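Local coordinates for coclaurine N-methyltransferase (PDB 6GKV), which probably transfers a methyl group from S-adenosyl-L-methionine to the ring nitrogen of coclaurine and related tetrahydroisoquinolines in alkaloid biosynthesis, at residues A[123-128]-A[191-196]. Sequence-based numbering, arbitrary orientation.
Sequences DGQSVL and YDRILV
Leu-128 is bonded through both its backbone N and its backbone O: the N donates to Arg-193 O at 2.8 Å, and the O accepts from Leu-195 N with a nearly linear N-H...O angle of 177°. With Arg-193 N to Ser-126 O (3.1 Å), these bonds set the parallel register that pairs Val-127 with Arg-193 and Leu-128 with Ile-194. At Asp-192, where the chain turns a corner, side chains join in. Ser-126 OG, turned between its own backbone N and carbonyl carbon (chi1 53°), comes up to Asp-192 N and accepts from it at 2.8 Å, while Asp-192 OD2 receives Ser-126 N from above the carboxylate plane at 3.2 Å. Beside this exchange, the Gln-125 amide stacks on one face of the Arg-193 guanidinium, the planes 14° apart and NE2 offset toward the rim, 3.8 Å above the guanidinium plane; Gln-122 N bonds OE1 and Ala-119 O accepts from Arg-193 NE. Shortening Gln-125 to an alanine is likely to leave that face without this cover and Gln-122 N without this acceptor. Leu-128 CB makes a CH-pi contact over the Tyr-191 ring, 3.9 Å from the centroid; on the other side of the sheet Val-127 CG1 meets Leu-195 CD1 at 3.5 Å. In these central parallel strands of the Rossmann-like methyltransferase sheet, backbone bonds thus fix the register, Ser-126 and Asp-192 bond reciprocally at its start, and apolar contacts pack both faces beyond.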
ATOM      1  N   ASP A 123     -30.513   0.255  -8.767  1.00 67.96           N
ATOM      2  CA  ASP A 123     -31.835  -0.319  -8.498  1.00 76.43           C
ATOM      3  C   ASP A 123     -32.079  -1.780  -8.942  1.00 84.12           C
ATOM      4  O   ASP A 123     -32.934  -2.460  -8.374  1.00 89.03           O
ATOM      5  CB  ASP A 123     -32.917   0.571  -9.130  1.00 77.59           C
ATOM      6  CG  ASP A 123     -34.323   0.254  -8.603  1.00 76.68           C
ATOM      7  OD1 ASP A 123     -34.429  -0.203  -7.439  1.00 74.25           O
ATOM      8  OD2 ASP A 123     -35.318   0.454  -9.342  1.00 69.78           O
ATOM      9  N   GLY A 124     -31.350  -2.279  -9.935  1.00 85.49           N
ATOM     10  CA  GLY A 124     -31.640  -3.622 -10.429  1.00 86.42           C
ATOM     11  C   GLY A 124     -30.674  -4.741 -10.072  1.00 85.22           C
ATOM     12  O   GLY A 124     -30.517  -5.689 -10.841  1.00 85.87           O
ATOM     13  N   GLN A 125     -30.041  -4.659  -8.903  1.00 84.78           N
ATOM     14  CA  GLN A 125     -28.907  -5.541  -8.611  1.00 78.44           C
ATOM     15  C   GLN A 125     -29.166  -6.606  -7.553  1.00 74.04           C
ATOM     16  O   GLN A 125     -30.072  -6.487  -6.737  1.00 71.37           O
ATOM     17  CB  GLN A 125     -27.687  -4.700  -8.207  1.00 71.25           C
ATOM     18  CG  GLN A 125     -26.722  -4.471  -9.369  1.00 80.41           C
ATOM     19  CD  GLN A 125     -26.148  -3.080  -9.398  1.00 79.34           C
ATOM     20  OE1 GLN A 125     -25.977  -2.450  -8.358  1.00 72.98           O
ATOM     21  NE2 GLN A 125     -25.869  -2.580 -10.601  1.00 85.29           N
ATOM     22  N   SER A 126     -28.359  -7.661  -7.598  1.00 75.91           N
ATOM     23  CA  SER A 126     -28.397  -8.732  -6.606  1.00 78.79           C
ATOM     24  C   SER A 126     -27.306  -8.497  -5.569  1.00 73.07           C
ATOM     25  O   SER A 126     -26.124  -8.494  -5.910  1.00 71.79           O
ATOM     26  CB  SER A 126     -28.191 -10.081  -7.283  1.00 73.40           C
ATOM     27  OG  SER A 126     -27.003 -10.024  -8.065  1.00 68.45           O
ATOM     28  N   VAL A 127     -27.683  -8.308  -4.308  1.00 72.88           N
ATOM     29  CA  VAL A 127     -26.707  -7.860  -3.308  1.00 59.72           C
ATOM     30  C   VAL A 127     -26.498  -8.871  -2.186  1.00 54.93           C
ATOM     31  O   VAL A 127     -27.452  -9.330  -1.570  1.00 54.44           O
ATOM     32  CB  VAL A 127     -27.136  -6.526  -2.694  1.00 55.62           C
ATOM     33  CG1 VAL A 127     -26.060  -5.991  -1.721  1.00 56.49           C
ATOM     34  CG2 VAL A 127     -27.420  -5.528  -3.779  1.00 50.29           C
ATOM     35  N   LEU A 128     -25.236  -9.204  -1.930  1.00 53.75           N
ATOM     36  CA  LEU A 128     -24.853 -10.122  -0.856  1.00 45.50           C
ATOM     37  C   LEU A 128     -24.153  -9.388   0.278  1.00 51.01           C
ATOM     38  O   LEU A 128     -23.151  -8.697   0.072  1.00 45.76           O
ATOM     39  CB  LEU A 128     -23.943 -11.209  -1.400  1.00 48.75           C
ATOM     40  CG  LEU A 128     -23.392 -12.246  -0.431  1.00 58.61           C
ATOM     41  CD1 LEU A 128     -24.531 -12.984   0.236  1.00 54.47           C
ATOM     42  CD2 LEU A 128     -22.491 -13.222  -1.184  1.00 62.29           C
ATOM     43  N   TYR A 191     -23.537 -13.065  -7.360  1.00 70.44           N
ATOM     44  CA  TYR A 191     -24.151 -11.760  -7.032  1.00 67.95           C
ATOM     45  C   TYR A 191     -23.457 -10.539  -7.661  1.00 57.27           C
ATOM     46  O   TYR A 191     -22.246 -10.535  -7.806  1.00 53.49           O
ATOM     47  CB  TYR A 191     -24.181 -11.568  -5.508  1.00 64.34           C
ATOM     48  CG  TYR A 191     -24.960 -12.614  -4.727  1.00 61.77           C
ATOM     49  CD1 TYR A 191     -24.368 -13.819  -4.348  1.00 60.02           C
ATOM     50  CD2 TYR A 191     -26.277 -12.393  -4.362  1.00 65.45           C
ATOM     51  CE1 TYR A 191     -25.067 -14.767  -3.643  1.00 59.79           C
ATOM     52  CE2 TYR A 191     -26.984 -13.333  -3.647  1.00 70.74           C
ATOM     53  CZ  TYR A 191     -26.374 -14.518  -3.284  1.00 69.30           C
ATOM     54  OH  TYR A 191     -27.087 -15.454  -2.565  1.00 74.34           O
ATOM     55  N   ASP A 192     -24.217  -9.497  -8.002  1.00 54.54           N
ATOM     56  CA  ASP A 192     -23.643  -8.309  -8.659  1.00 61.36           C
ATOM     57  C   ASP A 192     -22.809  -7.484  -7.699  1.00 58.23           C
ATOM     58  O   ASP A 192     -21.888  -6.769  -8.097  1.00 57.23           O
ATOM     59  CB  ASP A 192     -24.729  -7.396  -9.235  1.00 64.24           C
ATOM     60  CG  ASP A 192     -25.572  -8.070 -10.291  1.00 70.27           C
ATOM     61  OD1 ASP A 192     -25.036  -8.906 -11.061  1.00 71.29           O
ATOM     62  OD2 ASP A 192     -26.782  -7.755 -10.340  1.00 68.31           O
ATOM     63  N   ARG A 193     -23.168  -7.541  -6.426  1.00 60.07           N
ATOM     64  CA  ARG A 193     -22.439  -6.767  -5.448  1.00 55.93           C
ATOM     65  C   ARG A 193     -22.393  -7.494  -4.128  1.00 53.23           C
ATOM     66  O   ARG A 193     -23.412  -7.929  -3.589  1.00 51.72           O
ATOM     67  CB  ARG A 193     -23.040  -5.372  -5.318  1.00 58.64           C
ATOM     68  CG  ARG A 193     -22.279  -4.355  -6.188  1.00 67.12           C
ATOM     69  CD  ARG A 193     -23.195  -3.364  -6.852  1.00 73.88           C
ATOM     70  NE  ARG A 193     -22.497  -2.456  -7.763  1.00 76.86           N
ATOM     71  CZ  ARG A 193     -22.171  -2.742  -9.019  1.00 69.31           C
ATOM     72  NH1 ARG A 193     -22.455  -3.928  -9.538  1.00 64.71           N
ATOM     73  NH2 ARG A 193     -21.562  -1.833  -9.756  1.00 68.43           N
ATOM     74  N   ILE A 194     -21.164  -7.668  -3.657  1.00 49.86           N
ATOM     75  CA  ILE A 194     -20.901  -8.290  -2.385  1.00 53.28           C
ATOM     76  C   ILE A 194     -20.349  -7.243  -1.453  1.00 51.41           C
ATOM     77  O   ILE A 194     -19.348  -6.598  -1.745  1.00 48.60           O
ATOM     78  CB  ILE A 194     -19.920  -9.442  -2.506  1.00 51.02           C
ATOM     79  CG1 ILE A 194     -20.462 -10.463  -3.505  1.00 44.62           C
ATOM     80  CG2 ILE A 194     -19.680 -10.080  -1.120  1.00 47.04           C
ATOM     81  CD1 ILE A 194     -19.464 -11.531  -3.858  1.00 44.50           C
ATOM     82  N   LEU A 195     -21.025  -7.081  -0.331  1.00 51.71           N
ATOM     83  CA  LEU A 195     -20.651  -6.090   0.651  1.00 52.34           C
ATOM     84  C   LEU A 195     -20.128  -6.787   1.886  1.00 47.95           C
ATOM     85  O   LEU A 195     -20.777  -7.677   2.416  1.00 52.22           O
ATOM     86  CB  LEU A 195     -21.851  -5.222   0.994  1.00 55.79           C
ATOM     87  CG  LEU A 195     -22.491  -4.574  -0.231  1.00 54.10           C
ATOM     88  CD1 LEU A 195     -23.827  -3.982   0.145  1.00 55.62           C
ATOM     89  CD2 LEU A 195     -21.573  -3.499  -0.750  1.00 46.26           C
ATOM     90  N   VAL A 196     -18.947  -6.384   2.335  1.00 45.25           N
ATOM     91  CA  VAL A 196     -18.332  -6.973   3.511  1.00 39.27           C
ATOM     92  C   VAL A 196     -17.932  -5.893   4.510  1.00 45.62           C
ATOM     93  O   VAL A 196     -16.888  -5.256   4.350  1.00 52.19           O
ATOM     94  CB  VAL A 196     -17.083  -7.800   3.145  1.00 38.71           C
ATOM     95  CG1 VAL A 196     -16.565  -8.545   4.389  1.00 42.36           C
ATOM     96  CG2 VAL A 196     -17.408  -8.807   2.049  1.00 35.67           C
TER